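Long-range contacts in polymerase X (Deinococcus radiodurans, PDB 2W9M), which probably catalyses template-directed addition of deoxyribonucleotides to DNA as a family X repair polymerase, and also carries a zinc-binding PHP domain: residues S365-Y370 / E401-D406; R196-T201 / E229-E234. All coordinates share one frame; numbering follows the deposited sequence.

Contact 1: S365-Y370 / E401-D406. With ZN (zinc ion), chain D; ZN (zinc ion), chain E.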
ATOM      1  N   SER A 365      11.424  -5.181  14.618  1.00 24.25           N
ATOM      2  CA  SER A 365      12.402  -5.388  15.674  1.00 32.09           C
ATOM      3  C   SER A 365      11.895  -4.905  17.030  1.00 30.26           C
ATOM      4  O   SER A 365      10.884  -4.213  17.106  1.00 36.78           O
ATOM      5  CB  SER A 365      13.691  -4.659  15.316  1.00 26.71           C
ATOM      6  OG  SER A 365      13.417  -3.340  14.889  1.00 24.06           O
ATOM      7  N   ARG A 366      12.603  -5.301  18.087  1.00 36.81           N
ATOM      8  CA  ARG A 366      12.399  -4.803  19.453  1.00 31.00           C
ATOM      9  C   ARG A 366      11.398  -3.656  19.582  1.00 36.85           C
ATOM     10  O   ARG A 366      10.290  -3.835  20.085  1.00 37.81           O
ATOM     11  CB  ARG A 366      13.741  -4.323  20.022  1.00 43.73           C
ATOM     12  CG  ARG A 366      14.415  -5.248  21.015  1.00 55.65           C
ATOM     13  CD  ARG A 366      14.091  -4.837  22.450  1.00 85.20           C
ATOM     14  NE  ARG A 366      13.090  -5.699  23.074  1.00 97.99           N
ATOM     15  CZ  ARG A 366      12.418  -5.389  24.181  1.00 89.14           C
ATOM     16  NH1 ARG A 366      12.626  -4.223  24.781  1.00 68.77           N
ATOM     17  NH2 ARG A 366      11.530  -6.242  24.679  1.00 68.45           N
ATOM     18  N   ALA A 367      11.810  -2.474  19.132  1.00 31.58           N
ATOM     19  CA  ALA A 367      11.088  -1.233  19.406  1.00 39.06           C
ATOM     20  C   ALA A 367       9.607  -1.259  19.022  1.00 36.60           C
ATOM     21  O   ALA A 367       8.774  -0.671  19.714  1.00 35.60           O
ATOM     22  CB  ALA A 367      11.794  -0.049  18.757  1.00 20.78           C
ATOM     23  N   ALA A 368       9.282  -1.920  17.915  1.00 32.56           N
ATOM     24  CA  ALA A 368       7.892  -2.034  17.488  1.00 36.58           C
ATOM     25  C   ALA A 368       7.152  -2.987  18.417  1.00 29.37           C
ATOM     26  O   ALA A 368       6.899  -4.139  18.069  1.00 27.78           O
ATOM     27  CB  ALA A 368       7.804  -2.509  16.040  1.00 32.62           C
ATOM     28  N   TYR A 369       6.800  -2.487  19.597  1.00 37.04           N
ATOM     29  CA  TYR A 369       6.204  -3.301  20.650  1.00 39.24           C
ATOM     30  C   TYR A 369       4.787  -3.778  20.330  1.00 38.17           C
ATOM     31  O   TYR A 369       4.431  -4.922  20.612  1.00 39.77           O
ATOM     32  CB  TYR A 369       6.210  -2.532  21.973  1.00 46.83           C
ATOM     33  CG  TYR A 369       5.752  -3.359  23.147  1.00 51.80           C
ATOM     34  CD1 TYR A 369       6.664  -4.056  23.925  1.00 64.03           C
ATOM     35  CD2 TYR A 369       4.406  -3.452  23.471  1.00 59.10           C
ATOM     36  CE1 TYR A 369       6.250  -4.819  24.998  1.00 77.10           C
ATOM     37  CE2 TYR A 369       3.981  -4.214  24.543  1.00 74.08           C
ATOM     38  CZ  TYR A 369       4.908  -4.893  25.302  1.00 80.35           C
ATOM     39  OH  TYR A 369       4.497  -5.657  26.366  1.00 76.08           O
ATOM     40  N   TYR A 370       3.981  -2.900  19.745  1.00 37.62           N
ATOM     41  CA  TYR A 370       2.587  -3.223  19.467  1.00 34.70           C
ATOM     42  C   TYR A 370       2.432  -4.015  18.178  1.00 33.11           C
ATOM     43  O   TYR A 370       1.323  -4.386  17.800  1.00 49.34           O
ATOM     44  CB  TYR A 370       1.732  -1.955  19.442  1.00 34.26           C
ATOM     45  CG  TYR A 370       1.737  -1.222  20.763  1.00 40.44           C
ATOM     46  CD1 TYR A 370       2.639  -0.193  21.005  1.00 43.78           C
ATOM     47  CD2 TYR A 370       0.862  -1.578  21.781  1.00 45.46           C
ATOM     48  CE1 TYR A 370       2.659   0.471  22.220  1.00 51.46           C
ATOM     49  CE2 TYR A 370       0.872  -0.920  22.999  1.00 50.09           C
ATOM     50  CZ  TYR A 370       1.773   0.105  23.212  1.00 60.87           C
ATOM     51  OH  TYR A 370       1.792   0.764  24.419  1.00 61.13           O
ATOM     52  N   GLU A 401      13.158  -5.614   9.400  1.00 29.34           N
ATOM     53  CA  GLU A 401      12.802  -4.207   9.290  1.00 21.06           C
ATOM     54  C   GLU A 401      13.186  -3.508  10.583  1.00 19.68           C
ATOM     55  O   GLU A 401      12.409  -3.475  11.535  1.00 29.93           O
ATOM     56  CB  GLU A 401      11.316  -4.008   8.997  1.00 21.14           C
ATOM     57  CG  GLU A 401      10.987  -2.560   8.678  1.00 19.16           C
ATOM     58  CD  GLU A 401       9.523  -2.325   8.402  1.00 31.51           C
ATOM     59  OE1 GLU A 401       8.752  -3.309   8.427  1.00 22.39           O
ATOM     60  OE2 GLU A 401       9.152  -1.149   8.160  1.00 31.18           O
ATOM     61  N   VAL A 402      14.395  -2.957  10.601  1.00 20.47           N
ATOM     62  CA  VAL A 402      14.961  -2.351  11.795  1.00 19.55           C
ATOM     63  C   VAL A 402      14.395  -0.953  12.015  1.00 30.56           C
ATOM     64  O   VAL A 402      14.465  -0.100  11.127  1.00 29.81           O
ATOM     65  CB  VAL A 402      16.490  -2.286  11.689  1.00 18.10           C
ATOM     66  CG1 VAL A 402      17.097  -1.675  12.943  1.00 21.01           C
ATOM     67  CG2 VAL A 402      17.048  -3.671  11.431  1.00 21.12           C
ATOM     68  N   ASP A 403      13.829  -0.729  13.197  1.00 26.80           N
ATOM     69  CA  ASP A 403      13.247   0.563  13.541  1.00 25.78           C
ATOM     70  C   ASP A 403      14.362   1.587  13.718  1.00 33.15           C
ATOM     71  O   ASP A 403      15.422   1.271  14.253  1.00 29.76           O
ATOM     72  CB  ASP A 403      12.417   0.444  14.825  1.00 29.24           C
ATOM     73  CG  ASP A 403      11.251   1.429  14.871  1.00 66.56           C
ATOM     74  OD1 ASP A 403      11.453   2.625  14.556  1.00 58.16           O
ATOM     75  OD2 ASP A 403      10.128   1.006  15.232  1.00 65.27           O
ATOM     76  N   ILE A 404      14.123   2.807  13.246  1.00 29.82           N
ATOM     77  CA  ILE A 404      15.061   3.905  13.431  1.00 21.76           C
ATOM     78  C   ILE A 404      14.699   4.665  14.702  1.00 31.18           C
ATOM     79  O   ILE A 404      13.654   5.315  14.768  1.00 28.78           O
ATOM     80  CB  ILE A 404      15.021   4.875  12.235  1.00 20.32           C
ATOM     81  CG1 ILE A 404      15.342   4.130  10.937  1.00 20.32           C
ATOM     82  CG2 ILE A 404      15.987   6.023  12.449  1.00 25.47           C
ATOM     83  CD1 ILE A 404      15.081   4.944   9.681  1.00 20.31           C
ATOM     84  N   LEU A 405      15.550   4.566  15.721  1.00 29.57           N
ATOM     85  CA  LEU A 405      15.305   5.258  16.983  1.00 25.82           C
ATOM     86  C   LEU A 405      15.267   6.761  16.732  1.00 40.89           C
ATOM     87  O   LEU A 405      15.778   7.232  15.713  1.00 35.89           O
ATOM     88  CB  LEU A 405      16.366   4.894  18.023  1.00 30.28           C
ATOM     89  CG  LEU A 405      16.588   3.387  18.204  1.00 38.66           C
ATOM     90  CD1 LEU A 405      17.662   3.095  19.243  1.00 45.24           C
ATOM     91  CD2 LEU A 405      15.290   2.686  18.560  1.00 26.00           C
ATOM     92  N   ASP A 406      14.658   7.509  17.648  1.00 50.71           N
ATOM     93  CA  ASP A 406      14.373   8.925  17.406  1.00 43.47           C
ATOM     94  C   ASP A 406      15.616   9.789  17.198  1.00 48.89           C
ATOM     95  O   ASP A 406      15.508  10.930  16.754  1.00 55.65           O
ATOM     96  CB  ASP A 406      13.482   9.515  18.507  1.00 49.46           C
ATOM     97  CG  ASP A 406      14.128   9.462  19.875  1.00 58.92           C
ATOM     98  OD1 ASP A 406      14.947   8.550  20.108  1.00 63.72           O
ATOM     99  OD2 ASP A 406      13.810  10.329  20.719  1.00 62.62           O
TER
HETATM  100 ZN    ZN D1566       7.081  -3.519   6.970  1.00 24.88          ZN
HETATM  101 ZN    ZN E1567       7.086  -0.731   8.010  1.00 27.67          ZN
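At the zinc-bearing rim of the parallel barrel of the PHP domain, Ser365 meets Val402 and Asp403, joining the loop after strand 358-364 to the end of the neighbouring strand 396-403. The link is a single hydrogen bond: the backbone N of Asp403 points its N-H almost straight (164°) at Ser365 OG, 3.1 Å away. Rotation about chi1 to 47° sets the hydroxyl between the backbone N and carbonyl carbon of its own residue and turns it to the strand. A serine suits this spot because one small oxygen can serve two partners; OG also bonds to OD2 of Asp411, which takes the N-H of Ala367 as well. With an alanine here in place of Ser365, the Asp403 amide would probably lose its acceptor and Asp411 a bond to the loop. Beyond the serine the chain bends back, Ala368 N bonding to Ser365 O, and small residues let it lie close. Ala367 CB rests 4.0 Å from Asp403 CB and is also 4.4 Å from Leu405 CD2, while Ala368 is the centre of an inverse gamma turn. Glu401 carries the metals. Its chain runs fully extended from CG anti to the backbone N (chi1 -171°), and the carboxylate bridges two zinc ions, Glu401 OE1 to one at 2.2 Å and Glu401 OE2 to the other at 2.1 Å, with Ser426 OG also bonded to OE2. His332, His334 and Asp516 complete the first zinc site; His428 and His456 join the second. Ser365 directly follows His364, a ligand of the third zinc. Such ligands at the carboxyl ends of parallel strands, one carboxylate bridging two ions, mark the trinuclear metal centre of PHP domains.

Contact 2: R196-T201 / E229-E234; sequences RAAELT and EGVPVE
Glu234 runs alongside Glu199 and meets with its tip the guanidinium of Arg196, just ahead of the neighbouring parallel strand 198-201. Glu234 CB lies 4.1 Å from Glu199 CG on one face of the sheet. Glu234 CG stands beside the backbone N (chi1 -71°), and the extended chain carries Glu234 CD to 3.5 Å from Arg196 NH2. Glu234 OE2 forms a salt bridge with Arg196 NH2 (2.5 Å), the carboxylate turned about 70° from the guanidinium plane, while OE1 pairs with Arg250. An arginine is long enough here: the Arg196 chain, bent at chi3, runs forward and across to Glu234, crossing it at about a right angle; the two cations probably ease the crowding of the glutamates, and Glu199 OE2 bonds to Asp187 N. Between the strands the backbones pair in parallel: Ala198 N bonds to Pro232 O (2.8 Å), Glu234 N to Ala198 O (3.0 Å), and Leu200 N to Glu234 O. On the other face the small Ala198 CB touches both Val231 CG1 and Val233 CG2 (4.1 Å from the latter), an apolar patch that helix 163-176 covers. A helix-backed mixed sheet with a parallel central pair is consistent with the palm of family X polymerases.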
ATOM      1  N   ARG A 196     -11.321   8.778  -7.411  1.00 31.49           N
ATOM      2  CA  ARG A 196     -12.636   9.388  -7.218  1.00 42.13           C
ATOM      3  C   ARG A 196     -13.779   8.397  -7.412  1.00 37.44           C
ATOM      4  O   ARG A 196     -14.838   8.532  -6.798  1.00 35.41           O
ATOM      5  CB  ARG A 196     -12.825  10.587  -8.148  1.00 46.98           C
ATOM      6  CG  ARG A 196     -12.625  10.273  -9.623  1.00 68.48           C
ATOM      7  CD  ARG A 196     -12.760  11.530 -10.483  1.00 64.37           C
ATOM      8  NE  ARG A 196     -14.020  11.589 -11.221  1.00 67.91           N
ATOM      9  CZ  ARG A 196     -15.205  11.846 -10.677  1.00 75.66           C
ATOM     10  NH1 ARG A 196     -15.317  12.059  -9.372  1.00 79.60           N
ATOM     11  NH2 ARG A 196     -16.285  11.884 -11.442  1.00 65.45           N
ATOM     12  N   ALA A 197     -13.566   7.407  -8.272  1.00 33.77           N
ATOM     13  CA  ALA A 197     -14.589   6.406  -8.536  1.00 28.34           C
ATOM     14  C   ALA A 197     -14.043   5.215  -9.313  1.00 30.63           C
ATOM     15  O   ALA A 197     -12.972   5.290  -9.913  1.00 34.05           O
ATOM     16  CB  ALA A 197     -15.750   7.031  -9.295  1.00 28.49           C
ATOM     17  N   ALA A 198     -14.786   4.113  -9.292  1.00 32.32           N
ATOM     18  CA  ALA A 198     -14.500   2.994 -10.179  1.00 32.81           C
ATOM     19  C   ALA A 198     -14.999   3.359 -11.571  1.00 35.34           C
ATOM     20  O   ALA A 198     -16.195   3.278 -11.850  1.00 34.96           O
ATOM     21  CB  ALA A 198     -15.177   1.735  -9.685  1.00 24.87           C
ATOM     22  N   GLU A 199     -14.081   3.780 -12.434  1.00 24.15           N
ATOM     23  CA  GLU A 199     -14.436   4.214 -13.778  1.00 35.26           C
ATOM     24  C   GLU A 199     -14.156   3.133 -14.815  1.00 37.20           C
ATOM     25  O   GLU A 199     -13.102   2.497 -14.811  1.00 37.11           O
ATOM     26  CB  GLU A 199     -13.695   5.500 -14.140  1.00 41.87           C
ATOM     27  CG  GLU A 199     -14.233   6.751 -13.447  1.00 44.48           C
ATOM     28  CD  GLU A 199     -13.254   7.918 -13.490  1.00 67.07           C
ATOM     29  OE1 GLU A 199     -13.500   8.875 -14.259  1.00 61.61           O
ATOM     30  OE2 GLU A 199     -12.234   7.873 -12.761  1.00 50.99           O
ATOM     31  N   LEU A 200     -15.115   2.935 -15.708  1.00 33.16           N
ATOM     32  CA  LEU A 200     -15.031   1.895 -16.719  1.00 27.73           C
ATOM     33  C   LEU A 200     -15.397   2.507 -18.066  1.00 29.04           C
ATOM     34  O   LEU A 200     -16.161   3.470 -18.141  1.00 23.71           O
ATOM     35  CB  LEU A 200     -16.011   0.768 -16.376  1.00 26.00           C
ATOM     36  CG  LEU A 200     -15.547  -0.686 -16.450  1.00 33.47           C
ATOM     37  CD1 LEU A 200     -14.202  -0.847 -15.770  1.00 35.29           C
ATOM     38  CD2 LEU A 200     -16.577  -1.606 -15.812  1.00 20.68           C
ATOM     39  N   THR A 201     -14.845   1.957 -19.134  1.00 34.41           N
ATOM     40  CA  THR A 201     -15.226   2.391 -20.467  1.00 29.02           C
ATOM     41  C   THR A 201     -15.798   1.189 -21.228  1.00 32.95           C
ATOM     42  O   THR A 201     -15.441   0.044 -20.955  1.00 39.42           O
ATOM     43  CB  THR A 201     -14.042   3.053 -21.199  1.00 28.89           C
ATOM     44  OG1 THR A 201     -14.481   4.261 -21.832  1.00 33.49           O
ATOM     45  CG2 THR A 201     -13.433   2.108 -22.217  1.00 30.50           C
ATOM     46  N   GLU A 229     -21.569  -1.079  -3.465  1.00 26.04           N
ATOM     47  CA  GLU A 229     -21.067  -1.373  -2.129  1.00 32.89           C
ATOM     48  C   GLU A 229     -20.190  -0.256  -1.574  1.00 27.74           C
ATOM     49  O   GLU A 229     -19.090  -0.504  -1.080  1.00 24.42           O
ATOM     50  CB  GLU A 229     -20.331  -2.712  -2.124  1.00 29.96           C
ATOM     51  CG  GLU A 229     -21.249  -3.880  -2.457  1.00 32.41           C
ATOM     52  CD  GLU A 229     -20.514  -5.198  -2.581  1.00 48.09           C
ATOM     53  OE1 GLU A 229     -19.297  -5.234  -2.299  1.00 51.24           O
ATOM     54  OE2 GLU A 229     -21.156  -6.198  -2.964  1.00 44.00           O
ATOM     55  N   GLY A 230     -20.690   0.976  -1.665  1.00 33.60           N
ATOM     56  CA  GLY A 230     -20.008   2.131  -1.108  1.00 28.92           C
ATOM     57  C   GLY A 230     -19.029   2.793  -2.060  1.00 27.88           C
ATOM     58  O   GLY A 230     -18.635   3.940  -1.853  1.00 36.31           O
ATOM     59  N   VAL A 231     -18.633   2.068  -3.102  1.00 32.06           N
ATOM     60  CA  VAL A 231     -17.678   2.577  -4.076  1.00 24.63           C
ATOM     61  C   VAL A 231     -18.399   3.215  -5.261  1.00 28.33           C
ATOM     62  O   VAL A 231     -19.092   2.526  -6.011  1.00 27.96           O
ATOM     63  CB  VAL A 231     -16.773   1.456  -4.600  1.00 24.82           C
ATOM     64  CG1 VAL A 231     -15.742   2.016  -5.558  1.00 26.73           C
ATOM     65  CG2 VAL A 231     -16.102   0.733  -3.443  1.00 20.30           C
ATOM     66  N   PRO A 232     -18.243   4.538  -5.430  1.00 30.60           N
ATOM     67  CA  PRO A 232     -18.869   5.255  -6.549  1.00 30.05           C
ATOM     68  C   PRO A 232     -18.441   4.671  -7.897  1.00 37.73           C
ATOM     69  O   PRO A 232     -17.272   4.321  -8.083  1.00 27.44           O
ATOM     70  CB  PRO A 232     -18.334   6.682  -6.398  1.00 27.94           C
ATOM     71  CG  PRO A 232     -17.950   6.794  -4.960  1.00 36.71           C
ATOM     72  CD  PRO A 232     -17.459   5.437  -4.567  1.00 28.12           C
ATOM     73  N   VAL A 233     -19.388   4.568  -8.824  1.00 33.44           N
ATOM     74  CA  VAL A 233     -19.135   3.937 -10.110  1.00 28.50           C
ATOM     75  C   VAL A 233     -19.566   4.827 -11.265  1.00 30.95           C
ATOM     76  O   VAL A 233     -20.619   5.455 -11.211  1.00 37.15           O
ATOM     77  CB  VAL A 233     -19.879   2.595 -10.224  1.00 28.69           C
ATOM     78  CG1 VAL A 233     -19.906   2.120 -11.663  1.00 27.92           C
ATOM     79  CG2 VAL A 233     -19.233   1.554  -9.330  1.00 38.79           C
ATOM     80  N   GLU A 234     -18.742   4.879 -12.307  1.00 24.86           N
ATOM     81  CA  GLU A 234     -19.092   5.592 -13.529  1.00 40.06           C
ATOM     82  C   GLU A 234     -18.758   4.749 -14.744  1.00 37.87           C
ATOM     83  O   GLU A 234     -17.638   4.264 -14.888  1.00 34.23           O
ATOM     84  CB  GLU A 234     -18.357   6.928 -13.619  1.00 39.15           C
ATOM     85  CG  GLU A 234     -18.839   7.969 -12.630  1.00 51.84           C
ATOM     86  CD  GLU A 234     -18.124   9.293 -12.793  1.00 63.00           C
ATOM     87  OE1 GLU A 234     -17.954   9.746 -13.945  1.00 66.72           O
ATOM     88  OE2 GLU A 234     -17.735   9.881 -11.763  1.00 63.67           O
TER

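From the N terminus, the chain passes the helix-hairpin-helix region before contact 2 closes the first loop: strand 194-203 is followed by helix 206-212 and an antiparallel pair of strands before 231-238 returns beside it. The chain then crosses the thumb region and enters the PHP domain, where contact 1 closes a second loop, a beta-alpha-beta unit of strand 358-364, helix 376-391 and strand 396-403. The loops are in series, neither nesting nor crossing, and their centres lie about 39 Å apart. Contact 2 ties strands within the polymerase part; segment 365-370 of contact 1 also touches helices 10-26 and 83-91, setting the zinc-binding domain against the N-terminal helices.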